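Local coordinates for protein protelomerase (Agrobacterium tumefaciens, PDB 4F43) that generates and protects the hairpin ends of a linear chromosome, probably by cutting DNA and rejoining its strands as telomere resolvases do, at residues A[240-243]-A[244-248]; A[219-222]-A[223-226]; A[43-46]-A[47-50]; A[35-38]-A[39-42]. The protein carries 1 engineered substitution. One frame throughout, in Å; residues are numbered along the deposited sequence.

Contact 1: A[240-243]-A[244-248]; sequences LLRD and TVFNL
The carbonyl oxygen of Leu240 is gripped twice by Thr244, whose backbone N lies 2.9 Å from Leu240 O and whose hydroxyl OG1 donates to Leu240 O at 2.7 Å. The two donors arrive from opposite faces of the carbonyl plane, the hydroxyl standing 38° out of it. Thr244 reaches back this way because OG1 sits beside its own backbone N (chi1 -55°); threonine thus spends its polar group on the helix while the rest of the side chain packs on Leu141, Met142 and Ile145 of helix 140-151. Val245 N to Leu241 O (2.9 Å) repeats the i to i+4 bond of helix 230-248, part of the catalytic domain of the telomere resolvase family. Leu241 and Val245 turn their branched apolar groups inward, against Pro261 among others. On another face of the helix, Arg242 and Phe246 run side by side in the same direction. Phe246 CE2 lies over one face of the guanidinium, 3.6 Å from Arg242 NE, with the two planes 77° apart, so the ring meets the cation with its rim and not with its face. Arg242 O lies in the plane of that ring at its edge, 3.0 Å from Phe246 CD2. The extended chain of Arg242 carries the charge to the bound DNA, where NE makes a salt bridge with a phosphate and the side chain packs on a thymine base.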
ATOM      1  N   LEU A 240       2.959  11.658  10.488  1.00 41.31           N
ATOM      2  CA  LEU A 240       2.133  11.730  11.688  1.00 51.80           C
ATOM      3  C   LEU A 240       1.621  10.346  12.076  1.00 56.18           C
ATOM      4  O   LEU A 240       1.695   9.943  13.240  1.00 71.86           O
ATOM      5  CB  LEU A 240       0.958  12.684  11.469  1.00 54.60           C
ATOM      6  CG  LEU A 240       0.052  12.952  12.672  1.00 53.16           C
ATOM      7  CD1 LEU A 240       0.841  13.595  13.800  1.00 53.32           C
ATOM      8  CD2 LEU A 240      -1.127  13.826  12.272  1.00 48.93           C
ATOM      9  N   LEU A 241       1.103   9.626  11.085  1.00 46.55           N
ATOM     10  CA  LEU A 241       0.631   8.259  11.270  1.00 37.61           C
ATOM     11  C   LEU A 241       1.779   7.381  11.755  1.00 34.35           C
ATOM     12  O   LEU A 241       1.623   6.575  12.679  1.00 43.75           O
ATOM     13  CB  LEU A 241       0.079   7.718   9.947  1.00 37.93           C
ATOM     14  CG  LEU A 241      -0.602   6.347   9.932  1.00 37.42           C
ATOM     15  CD1 LEU A 241      -1.972   6.416  10.587  1.00 41.76           C
ATOM     16  CD2 LEU A 241      -0.717   5.829   8.509  1.00 33.64           C
ATOM     17  N   ARG A 242       2.936   7.561  11.126  1.00 31.56           N
ATOM     18  CA  ARG A 242       4.135   6.804  11.463  1.00 35.01           C
ATOM     19  C   ARG A 242       4.547   6.990  12.918  1.00 47.22           C
ATOM     20  O   ARG A 242       4.824   6.018  13.613  1.00 51.14           O
ATOM     21  CB  ARG A 242       5.290   7.192  10.538  1.00 29.69           C
ATOM     22  CG  ARG A 242       6.638   6.627  10.950  1.00 16.15           C
ATOM     23  CD  ARG A 242       7.669   6.841   9.857  1.00 21.67           C
ATOM     24  NE  ARG A 242       9.020   6.515  10.302  1.00 30.96           N
ATOM     25  CZ  ARG A 242       9.911   7.417  10.702  1.00 41.46           C
ATOM     26  NH1 ARG A 242       9.594   8.703  10.711  1.00 41.98           N
ATOM     27  NH2 ARG A 242      11.119   7.033  11.090  1.00 37.65           N
ATOM     28  N   ASP A 243       4.582   8.237  13.377  1.00 51.64           N
ATOM     29  CA  ASP A 243       4.990   8.521  14.753  1.00 50.88           C
ATOM     30  C   ASP A 243       3.924   8.156  15.784  1.00 44.70           C
ATOM     31  O   ASP A 243       4.246   7.814  16.925  1.00 49.10           O
ATOM     32  CB  ASP A 243       5.417   9.981  14.908  1.00 56.38           C
ATOM     33  CG  ASP A 243       6.908  10.170  14.721  1.00 64.84           C
ATOM     34  OD1 ASP A 243       7.348  10.350  13.567  1.00 68.78           O
ATOM     35  OD2 ASP A 243       7.643  10.132  15.731  1.00 66.77           O
ATOM     36  N   THR A 244       2.659   8.232  15.387  1.00 38.50           N
ATOM     37  CA  THR A 244       1.576   7.820  16.271  1.00 28.04           C
ATOM     38  C   THR A 244       1.620   6.307  16.480  1.00 30.98           C
ATOM     39  O   THR A 244       1.428   5.820  17.596  1.00 37.41           O
ATOM     40  CB  THR A 244       0.201   8.253  15.740  1.00 29.01           C
ATOM     41  OG1 THR A 244       0.203   9.666  15.500  1.00 30.60           O
ATOM     42  CG2 THR A 244      -0.883   7.916  16.750  1.00 22.20           C
ATOM     43  N   VAL A 245       1.892   5.572  15.404  1.00 29.27           N
ATOM     44  CA  VAL A 245       2.096   4.128  15.502  1.00 26.05           C
ATOM     45  C   VAL A 245       3.358   3.830  16.315  1.00 33.64           C
ATOM     46  O   VAL A 245       3.396   2.879  17.099  1.00 28.52           O
ATOM     47  CB  VAL A 245       2.174   3.466  14.107  1.00 21.25           C
ATOM     48  CG1 VAL A 245       2.721   2.051  14.206  1.00 22.20           C
ATOM     49  CG2 VAL A 245       0.804   3.457  13.450  1.00 16.59           C
ATOM     50  N   PHE A 246       4.378   4.664  16.128  1.00 44.81           N
ATOM     51  CA  PHE A 246       5.621   4.572  16.888  1.00 49.49           C
ATOM     52  C   PHE A 246       5.338   4.618  18.382  1.00 56.75           C
ATOM     53  O   PHE A 246       5.821   3.781  19.144  1.00 56.24           O
ATOM     54  CB  PHE A 246       6.547   5.736  16.525  1.00 58.91           C
ATOM     55  CG  PHE A 246       7.749   5.341  15.714  1.00 64.94           C
ATOM     56  CD1 PHE A 246       8.949   5.041  16.333  1.00 70.88           C
ATOM     57  CD2 PHE A 246       7.687   5.293  14.332  1.00 65.18           C
ATOM     58  CE1 PHE A 246      10.060   4.688  15.591  1.00 74.92           C
ATOM     59  CE2 PHE A 246       8.793   4.939  13.584  1.00 68.09           C
ATOM     60  CZ  PHE A 246       9.981   4.637  14.215  1.00 71.94           C
ATOM     61  N   ASN A 247       4.541   5.600  18.792  1.00 62.12           N
ATOM     62  CA  ASN A 247       4.270   5.834  20.207  1.00 59.48           C
ATOM     63  C   ASN A 247       3.246   4.884  20.824  1.00 55.44           C
ATOM     64  O   ASN A 247       3.355   4.529  21.998  1.00 60.33           O
ATOM     65  CB  ASN A 247       3.833   7.283  20.431  1.00 66.71           C
ATOM     66  CG  ASN A 247       4.910   8.279  20.053  1.00 71.41           C
ATOM     67  OD1 ASN A 247       6.103   8.002  20.182  1.00 71.49           O
ATOM     68  ND2 ASN A 247       4.493   9.449  19.580  1.00 70.39           N
ATOM     69  N   LEU A 248       2.253   4.478  20.036  1.00 52.61           N
ATOM     70  CA  LEU A 248       1.184   3.614  20.534  1.00 50.14           C
ATOM     71  C   LEU A 248       1.689   2.268  21.047  1.00 54.11           C
ATOM     72  O   LEU A 248       1.800   2.055  22.255  1.00 62.60           O
ATOM     73  CB  LEU A 248       0.120   3.393  19.456  1.00 45.34           C
ATOM     74  CG  LEU A 248      -1.005   4.427  19.385  1.00 39.88           C
ATOM     75  CD1 LEU A 248      -2.008   4.047  18.309  1.00 42.03           C
ATOM     76  CD2 LEU A 248      -1.687   4.557  20.736  1.00 32.71           C
TER

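Contact 2: A[219-222]-A[223-226]; sequences SGQG and KLWH
Gln221 lays its side chain over one face of the Trp225 indole, one turn further along the short helix 220-225. Over the six-membered ring the touching atom is the methylene carbon CG: Gln221 CG sits 3.4 Å from the centroid of that ring of Trp225 and only 6° off the ring normal, a well-centred CH-pi contact. The bend at chi2 of Gln221 (61°) then carries the amide across the same face, so that NE2 meets the pyrrole, 3.0 Å above the plane of the Trp225 ring and offset toward its rim. Amide and indole planes are 64° apart, so the two groups do not stack flat. Although Gln221 NE2 comes within 3.1 Å of Trp225 NE1, both are donors and no bond joins them. On its other flank the amide is met by a leucine methyl, Gln221 OE1 lying 3.5 Å from Leu224 CD2. Glutamine suits this place, partly exposed as it is, because its methylenes can cover an aromatic face and still carry a polar amide at the end.

What fixes the indole lies in the next shell. Trp225 NE1 is hydrogen-bonded to Thr237 OG1 of helix 230-248, Phe159 meets the ring edge-to-face, and Pro140 packs on it, seating the short helix in the catalytic domain. The backbone bond from Leu224 N to Gly220 O, 2.9 Å, holds the turn. At its start Ser219 is the N-cap: Ser219 OG, also bonded to Leu216 O, accepts a weak bond from Gly222 N at 3.2 Å, and the missing CB of that glycine lets Ser219 OG come this close.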
ATOM      1  N   SER A 219     -16.154  13.490   9.726  1.00 53.30           N
ATOM      2  CA  SER A 219     -15.269  14.455  10.366  1.00 52.93           C
ATOM      3  C   SER A 219     -14.671  15.397   9.325  1.00 62.72           C
ATOM      4  O   SER A 219     -14.768  15.148   8.124  1.00 61.96           O
ATOM      5  CB  SER A 219     -14.160  13.741  11.141  1.00 43.31           C
ATOM      6  OG  SER A 219     -13.401  12.899  10.291  1.00 43.54           O
ATOM      7  N   GLY A 220     -14.054  16.479   9.791  1.00 73.78           N
ATOM      8  CA  GLY A 220     -13.449  17.456   8.904  1.00 69.01           C
ATOM      9  C   GLY A 220     -12.241  16.904   8.174  1.00 68.13           C
ATOM     10  O   GLY A 220     -12.164  16.955   6.943  1.00 77.11           O
ATOM     11  N   GLN A 221     -11.292  16.371   8.940  1.00 44.03           N
ATOM     12  CA  GLN A 221     -10.102  15.751   8.373  1.00 35.25           C
ATOM     13  C   GLN A 221     -10.490  14.550   7.514  1.00 32.07           C
ATOM     14  O   GLN A 221      -9.786  14.197   6.569  1.00 33.92           O
ATOM     15  CB  GLN A 221      -9.143  15.322   9.486  1.00 40.30           C
ATOM     16  CG  GLN A 221      -7.832  14.736   8.989  1.00 47.75           C
ATOM     17  CD  GLN A 221      -7.039  15.717   8.149  1.00 54.28           C
ATOM     18  OE1 GLN A 221      -6.842  16.867   8.539  1.00 53.93           O
ATOM     19  NE2 GLN A 221      -6.585  15.268   6.985  1.00 59.93           N
ATOM     20  N   GLY A 222     -11.618  13.932   7.851  1.00 34.85           N
ATOM     21  CA  GLY A 222     -12.149  12.827   7.074  1.00 42.34           C
ATOM     22  C   GLY A 222     -12.590  13.273   5.693  1.00 55.23           C
ATOM     23  O   GLY A 222     -12.342  12.588   4.702  1.00 65.57           O
ATOM     24  N   LYS A 223     -13.247  14.427   5.630  1.00 53.39           N
ATOM     25  CA  LYS A 223     -13.655  15.004   4.353  1.00 46.88           C
ATOM     26  C   LYS A 223     -12.434  15.486   3.582  1.00 43.34           C
ATOM     27  O   LYS A 223     -12.412  15.460   2.352  1.00 41.07           O
ATOM     28  CB  LYS A 223     -14.630  16.163   4.566  1.00 52.30           C
ATOM     29  CG  LYS A 223     -15.994  15.743   5.089  1.00 60.93           C
ATOM     30  CD  LYS A 223     -16.674  14.770   4.139  1.00 67.14           C
ATOM     31  CE  LYS A 223     -16.899  15.389   2.766  1.00 71.65           C
ATOM     32  NZ  LYS A 223     -17.447  14.398   1.796  1.00 67.79           N
ATOM     33  N   LEU A 224     -11.422  15.930   4.320  1.00 46.75           N
ATOM     34  CA  LEU A 224     -10.170  16.369   3.718  1.00 42.77           C
ATOM     35  C   LEU A 224      -9.399  15.181   3.141  1.00 51.12           C
ATOM     36  O   LEU A 224      -8.594  15.337   2.222  1.00 55.34           O
ATOM     37  CB  LEU A 224      -9.320  17.111   4.755  1.00 38.97           C
ATOM     38  CG  LEU A 224      -7.963  17.667   4.310  1.00 43.02           C
ATOM     39  CD1 LEU A 224      -8.117  18.564   3.093  1.00 46.87           C
ATOM     40  CD2 LEU A 224      -7.296  18.418   5.452  1.00 46.67           C
ATOM     41  N   TRP A 225      -9.662  13.994   3.679  1.00 50.80           N
ATOM     42  CA  TRP A 225      -8.969  12.777   3.260  1.00 37.92           C
ATOM     43  C   TRP A 225      -9.663  12.056   2.107  1.00 39.72           C
ATOM     44  O   TRP A 225      -9.016  11.359   1.326  1.00 46.71           O
ATOM     45  CB  TRP A 225      -8.830  11.818   4.443  1.00 41.44           C
ATOM     46  CG  TRP A 225      -7.607  12.038   5.271  1.00 43.78           C
ATOM     47  CD1 TRP A 225      -6.416  12.562   4.858  1.00 44.29           C
ATOM     48  CD2 TRP A 225      -7.455  11.740   6.663  1.00 39.41           C
ATOM     49  NE1 TRP A 225      -5.529  12.606   5.908  1.00 44.75           N
ATOM     50  CE2 TRP A 225      -6.143  12.107   7.028  1.00 44.56           C
ATOM     51  CE3 TRP A 225      -8.299  11.198   7.636  1.00 36.15           C
ATOM     52  CZ2 TRP A 225      -5.658  11.949   8.326  1.00 46.60           C
ATOM     53  CZ3 TRP A 225      -7.817  11.042   8.923  1.00 36.10           C
ATOM     54  CH2 TRP A 225      -6.508  11.416   9.256  1.00 41.57           C
ATOM     55  N   HIS A 226     -10.977  12.220   2.006  1.00 42.12           N
ATOM     56  CA  HIS A 226     -11.765  11.487   1.020  1.00 47.41           C
ATOM     57  C   HIS A 226     -11.448  11.896  -0.418  1.00 50.11           C
ATOM     58  O   HIS A 226     -11.505  13.075  -0.765  1.00 55.75           O
ATOM     59  CB  HIS A 226     -13.260  11.665   1.290  1.00 46.75           C
ATOM     60  CG  HIS A 226     -14.128  10.706   0.537  1.00 49.35           C
ATOM     61  ND1 HIS A 226     -14.184   9.363   0.835  1.00 51.65           N
ATOM     62  CD2 HIS A 226     -14.975  10.896  -0.503  1.00 56.14           C
ATOM     63  CE1 HIS A 226     -15.030   8.765   0.013  1.00 48.65           C
ATOM     64  NE2 HIS A 226     -15.523   9.674  -0.809  1.00 58.87           N
TER

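Contact 3: A[43-46]-A[47-50]; sequences MDAK and QDMQ
Met49 reaches back from the first turn of helix 46-59 along the chain that leads into it, touching Lys46, Ala45 and Met43 in turn. Its CB lies 3.4 Å from Lys46 O. With CG beside the backbone N (chi1 -62°), the side chain sets off against the helix direction, and CG comes 3.3 Å from Ala45 O. The remaining bonds are fully extended, so the sulfur continues on the same course: Met49 SD passes 4.0 Å from Lys46 CG, whose aliphatic part crosses it obliquely. The methyl CE ends 3.8 Å from Ala45 O and lies near Met43 O as well. A straight, flexible, apolar chain suits such a path, since it follows the backbone closely and asks for no polar partner.

Met43 runs the other way. The two methionines slide past each other in opposite directions, Met43 SD lying 4.1 Å from Met49 CG. The extended Met43 chain delivers its methyl to Asp48, Met43 CE lying 3.9 Å from Asp48 CB, and crosses that side chain at about a right angle. Here the acid offers its CB to the methyl, while its carboxylate oxygen OD1 lies near the methyl of Ala45.

One backbone hydrogen bond, Gln50 N to Lys46 O at 2.9 Å, closes the first helical turn. Met49 is buried further by Met89 and Ile92 of helix 89-92, with His87 also touching it. This is the N-terminal start of helix 46-59, where the Met43-Met49 contact joins the incoming loop to the first turn.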
ATOM      1  N   MET A  43      11.065  16.092 -30.935  1.00 57.98           N
ATOM      2  CA  MET A  43      11.954  15.026 -31.388  1.00 44.89           C
ATOM      3  C   MET A  43      11.254  14.038 -32.315  1.00 45.45           C
ATOM      4  O   MET A  43      10.138  13.599 -32.045  1.00 41.20           O
ATOM      5  CB  MET A  43      12.565  14.278 -30.201  1.00 39.02           C
ATOM      6  CG  MET A  43      13.746  14.982 -29.564  1.00 42.51           C
ATOM      7  SD  MET A  43      14.653  13.909 -28.438  1.00 48.71           S
ATOM      8  CE  MET A  43      15.995  14.986 -27.950  1.00 31.44           C
ATOM      9  N   ASP A  44      11.925  13.695 -33.410  1.00 45.89           N
ATOM     10  CA  ASP A  44      11.413  12.711 -34.355  1.00 48.35           C
ATOM     11  C   ASP A  44      12.433  11.601 -34.586  1.00 47.27           C
ATOM     12  O   ASP A  44      12.103  10.541 -35.118  1.00 49.30           O
ATOM     13  CB  ASP A  44      11.034  13.381 -35.679  1.00 59.79           C
ATOM     14  CG  ASP A  44      12.038  14.431 -36.110  1.00 65.44           C
ATOM     15  OD1 ASP A  44      11.651  15.338 -36.876  1.00 58.80           O
ATOM     16  OD2 ASP A  44      13.207  14.355 -35.678  1.00 74.64           O
ATOM     17  N   ALA A  45      13.675  11.850 -34.181  1.00 43.72           N
ATOM     18  CA  ALA A  45      14.731  10.851 -34.289  1.00 43.41           C
ATOM     19  C   ALA A  45      14.902  10.109 -32.968  1.00 42.47           C
ATOM     20  O   ALA A  45      14.819  10.705 -31.897  1.00 43.33           O
ATOM     21  CB  ALA A  45      16.041  11.499 -34.711  1.00 42.53           C
ATOM     22  N   LYS A  46      15.146   8.806 -33.054  1.00 38.37           N
ATOM     23  CA  LYS A  46      15.185   7.953 -31.871  1.00 43.18           C
ATOM     24  C   LYS A  46      16.582   7.831 -31.261  1.00 43.31           C
ATOM     25  O   LYS A  46      16.730   7.416 -30.111  1.00 52.15           O
ATOM     26  CB  LYS A  46      14.611   6.573 -32.201  1.00 46.84           C
ATOM     27  CG  LYS A  46      13.119   6.602 -32.499  1.00 54.85           C
ATOM     28  CD  LYS A  46      12.723   5.578 -33.554  1.00 61.70           C
ATOM     29  CE  LYS A  46      12.867   4.151 -33.050  1.00 64.88           C
ATOM     30  NZ  LYS A  46      12.349   3.167 -34.046  1.00 66.14           N
ATOM     31  N   GLN A  47      17.599   8.198 -32.034  1.00 39.44           N
ATOM     32  CA  GLN A  47      18.973   8.176 -31.547  1.00 42.64           C
ATOM     33  C   GLN A  47      19.167   9.243 -30.478  1.00 47.92           C
ATOM     34  O   GLN A  47      19.870   9.030 -29.489  1.00 54.97           O
ATOM     35  CB  GLN A  47      19.955   8.409 -32.695  1.00 53.02           C
ATOM     36  CG  GLN A  47      19.741   7.499 -33.891  1.00 69.00           C
ATOM     37  CD  GLN A  47      20.737   7.762 -35.003  1.00 89.10           C
ATOM     38  OE1 GLN A  47      21.942   7.851 -34.765  1.00 96.29           O
ATOM     39  NE2 GLN A  47      20.237   7.897 -36.227  1.00 95.18           N
ATOM     40  N   ASP A  48      18.535  10.393 -30.686  1.00 45.20           N
ATOM     41  CA  ASP A  48      18.616  11.492 -29.732  1.00 55.76           C
ATOM     42  C   ASP A  48      17.763  11.209 -28.502  1.00 52.58           C
ATOM     43  O   ASP A  48      18.089  11.647 -27.400  1.00 55.89           O
ATOM     44  CB  ASP A  48      18.202  12.812 -30.383  1.00 68.23           C
ATOM     45  CG  ASP A  48      19.182  13.266 -31.448  1.00 68.39           C
ATOM     46  OD1 ASP A  48      18.955  12.959 -32.639  1.00 66.87           O
ATOM     47  OD2 ASP A  48      20.183  13.928 -31.096  1.00 63.52           O
ATOM     48  N   MET A  49      16.667  10.482 -28.698  1.00 45.12           N
ATOM     49  CA  MET A  49      15.868  10.001 -27.578  1.00 41.42           C
ATOM     50  C   MET A  49      16.743   9.097 -26.725  1.00 38.75           C
ATOM     51  O   MET A  49      16.812   9.243 -25.501  1.00 30.30           O
ATOM     52  CB  MET A  49      14.661   9.206 -28.076  1.00 31.90           C
ATOM     53  CG  MET A  49      13.678   9.994 -28.917  1.00 34.33           C
ATOM     54  SD  MET A  49      12.267   8.984 -29.406  1.00 38.53           S
ATOM     55  CE  MET A  49      11.332  10.153 -30.385  1.00 31.99           C
ATOM     56  N   GLN A  50      17.421   8.170 -27.393  1.00 40.54           N
ATOM     57  CA  GLN A  50      18.297   7.219 -26.726  1.00 48.34           C
ATOM     58  C   GLN A  50      19.426   7.929 -25.989  1.00 46.92           C
ATOM     59  O   GLN A  50      19.815   7.516 -24.902  1.00 51.20           O
ATOM     60  CB  GLN A  50      18.877   6.227 -27.735  1.00 50.32           C
ATOM     61  CG  GLN A  50      19.641   5.077 -27.098  1.00 49.03           C
ATOM     62  CD  GLN A  50      18.728   4.094 -26.392  1.00 45.80           C
ATOM     63  OE1 GLN A  50      17.688   3.708 -26.923  1.00 43.64           O
ATOM     64  NE2 GLN A  50      19.113   3.687 -25.187  1.00 48.88           N
TER

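Contact 4: A[35-38]-A[39-42]; sequences DFIA and AMNG
The last turns of helix 28-40 carry a Met-aromatic contact between Phe36 and Met40, four residues apart on the buried side of the helix. The sulfur approaches the ring obliquely: Met40 SD is 4.5 Å from the centroid of the Phe36 ring, 51° off its normal, and closest to CE2 at 3.6 Å. With CG anti to the backbone N (chi1 -166°), the Phe36 ring stands out from the helix, leaning enough toward its C-terminal end for the CD2-CE2 side to meet Met40 SD. Methionine fits here, as its polarisable sulfur can lie against the aromatic and its thin chain fills the join between helices; the methyl is turned aside by the bend at chi3. Ile37 brings the end of its longer arm, CD1, to 4.2 Å from Met40 SD, and packs on Ala78, Ile79 and Ala82 of helix 65-82. Around the ring, Tyr75 meets Phe36 edge-to-face, while Leu52 of helix 46-59 and Met89 touch both Phe36 and Met40. Ala38 faces outward, while the small methyl of Ala39 lets Leu52 come close. Asn41 ties the turn to the amino-terminal segment of the chain, its OD1 accepting from Gly6 N. Regular i to i+4 backbone bonds run from Ala39 N to Asp35 O, 2.9 Å, and from Met40 N to Phe36 O, 2.9 Å. After these bonds the pattern tightens: Asn41 N turns to the carbonyl three residues back, 3.2 Å from Ala38 O, rising steeply above the carbonyl plane.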
ATOM      1  N   ASP A  35      12.514  18.957 -17.326  1.00 39.70           N
ATOM      2  CA  ASP A  35      13.458  19.286 -18.389  1.00 29.38           C
ATOM      3  C   ASP A  35      13.546  18.153 -19.403  1.00 27.28           C
ATOM      4  O   ASP A  35      13.829  18.378 -20.579  1.00 36.21           O
ATOM      5  CB  ASP A  35      14.843  19.574 -17.808  1.00 33.20           C
ATOM      6  CG  ASP A  35      14.834  20.722 -16.819  1.00 54.14           C
ATOM      7  OD1 ASP A  35      13.912  21.561 -16.891  1.00 62.14           O
ATOM      8  OD2 ASP A  35      15.749  20.784 -15.970  1.00 59.93           O
ATOM      9  N   PHE A  36      13.305  16.933 -18.933  1.00 22.50           N
ATOM     10  CA  PHE A  36      13.292  15.760 -19.796  1.00 17.07           C
ATOM     11  C   PHE A  36      12.137  15.855 -20.789  1.00 27.81           C
ATOM     12  O   PHE A  36      12.335  15.804 -22.008  1.00 37.40           O
ATOM     13  CB  PHE A  36      13.153  14.498 -18.948  1.00 16.85           C
ATOM     14  CG  PHE A  36      13.462  13.234 -19.685  1.00 17.24           C
ATOM     15  CD1 PHE A  36      14.772  12.869 -19.937  1.00 17.58           C
ATOM     16  CD2 PHE A  36      12.446  12.402 -20.117  1.00 18.77           C
ATOM     17  CE1 PHE A  36      15.061  11.703 -20.612  1.00 26.90           C
ATOM     18  CE2 PHE A  36      12.730  11.234 -20.791  1.00 26.21           C
ATOM     19  CZ  PHE A  36      14.040  10.885 -21.038  1.00 33.64           C
ATOM     20  N   ILE A  37      10.930  16.001 -20.251  1.00 27.67           N
ATOM     21  CA  ILE A  37       9.731  16.153 -21.069  1.00 33.13           C
ATOM     22  C   ILE A  37       9.850  17.373 -21.983  1.00 37.23           C
ATOM     23  O   ILE A  37       9.379  17.357 -23.121  1.00 38.66           O
ATOM     24  CB  ILE A  37       8.464  16.271 -20.196  1.00 32.36           C
ATOM     25  CG1 ILE A  37       8.334  15.055 -19.275  1.00 30.46           C
ATOM     26  CG2 ILE A  37       7.220  16.416 -21.060  1.00 27.52           C
ATOM     27  CD1 ILE A  37       8.249  13.736 -20.010  1.00 27.40           C
ATOM     28  N   ALA A  38      10.499  18.420 -21.482  1.00 37.70           N
ATOM     29  CA  ALA A  38      10.727  19.633 -22.260  1.00 39.18           C
ATOM     30  C   ALA A  38      11.613  19.361 -23.471  1.00 34.87           C
ATOM     31  O   ALA A  38      11.301  19.780 -24.586  1.00 37.68           O
ATOM     32  CB  ALA A  38      11.342  20.715 -21.385  1.00 39.06           C
ATOM     33  N   ALA A  39      12.717  18.654 -23.243  1.00 33.30           N
ATOM     34  CA  ALA A  39      13.656  18.330 -24.310  1.00 29.41           C
ATOM     35  C   ALA A  39      13.051  17.343 -25.302  1.00 31.72           C
ATOM     36  O   ALA A  39      13.423  17.329 -26.476  1.00 35.68           O
ATOM     37  CB  ALA A  39      14.948  17.775 -23.729  1.00 21.00           C
ATOM     38  N   MET A  40      12.119  16.520 -24.829  1.00 41.82           N
ATOM     39  CA  MET A  40      11.455  15.548 -25.696  1.00 44.75           C
ATOM     40  C   MET A  40      10.564  16.203 -26.752  1.00 33.95           C
ATOM     41  O   MET A  40      10.245  15.591 -27.772  1.00 37.90           O
ATOM     42  CB  MET A  40      10.635  14.557 -24.870  1.00 53.50           C
ATOM     43  CG  MET A  40      11.466  13.556 -24.091  1.00 52.97           C
ATOM     44  SD  MET A  40      10.438  12.284 -23.337  1.00 40.04           S
ATOM     45  CE  MET A  40       9.608  11.638 -24.785  1.00 37.79           C
ATOM     46  N   ASN A  41      10.159  17.444 -26.501  1.00 38.39           N
ATOM     47  CA  ASN A  41       9.264  18.157 -27.407  1.00 48.34           C
ATOM     48  C   ASN A  41       9.873  18.439 -28.778  1.00 54.90           C
ATOM     49  O   ASN A  41      10.840  19.189 -28.893  1.00 48.24           O
ATOM     50  CB  ASN A  41       8.788  19.467 -26.771  1.00 45.80           C
ATOM     51  CG  ASN A  41       7.714  19.250 -25.726  1.00 39.20           C
ATOM     52  OD1 ASN A  41       6.528  19.451 -25.988  1.00 39.57           O
ATOM     53  ND2 ASN A  41       8.124  18.832 -24.535  1.00 36.00           N
ATOM     54  N   GLY A  42       9.300  17.835 -29.816  1.00 64.47           N
ATOM     55  CA  GLY A  42       9.724  18.097 -31.179  1.00 67.02           C
ATOM     56  C   GLY A  42      10.630  17.031 -31.769  1.00 63.43           C
ATOM     57  O   GLY A  42      10.931  17.056 -32.962  1.00 59.14           O
TER

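Along the chain the order is contact 4, contact 3, contact 2, contact 1, and they fall into two distant pairs. Contacts 4 and 3 adjoin in sequence, their centres 11 Å apart: one is the end of helix 28-40, the other the loop and first turn of helix 46-59. Contacts 2 and 1 lie on the successive helices 220-225 and 230-248, centres 19 Å apart, both within the family's catalytic domain. The pairs are well separated, with 48 Å between the centres of contacts 1 and 3, on opposite sides of the chain's centre. Contact 1 comes within about 3 Å of the bound hairpin DNA at its nearest atom, the others about 11 or 12 Å, so of the four only contact 1 reaches the bound DNA, in the catalytic part of the chain.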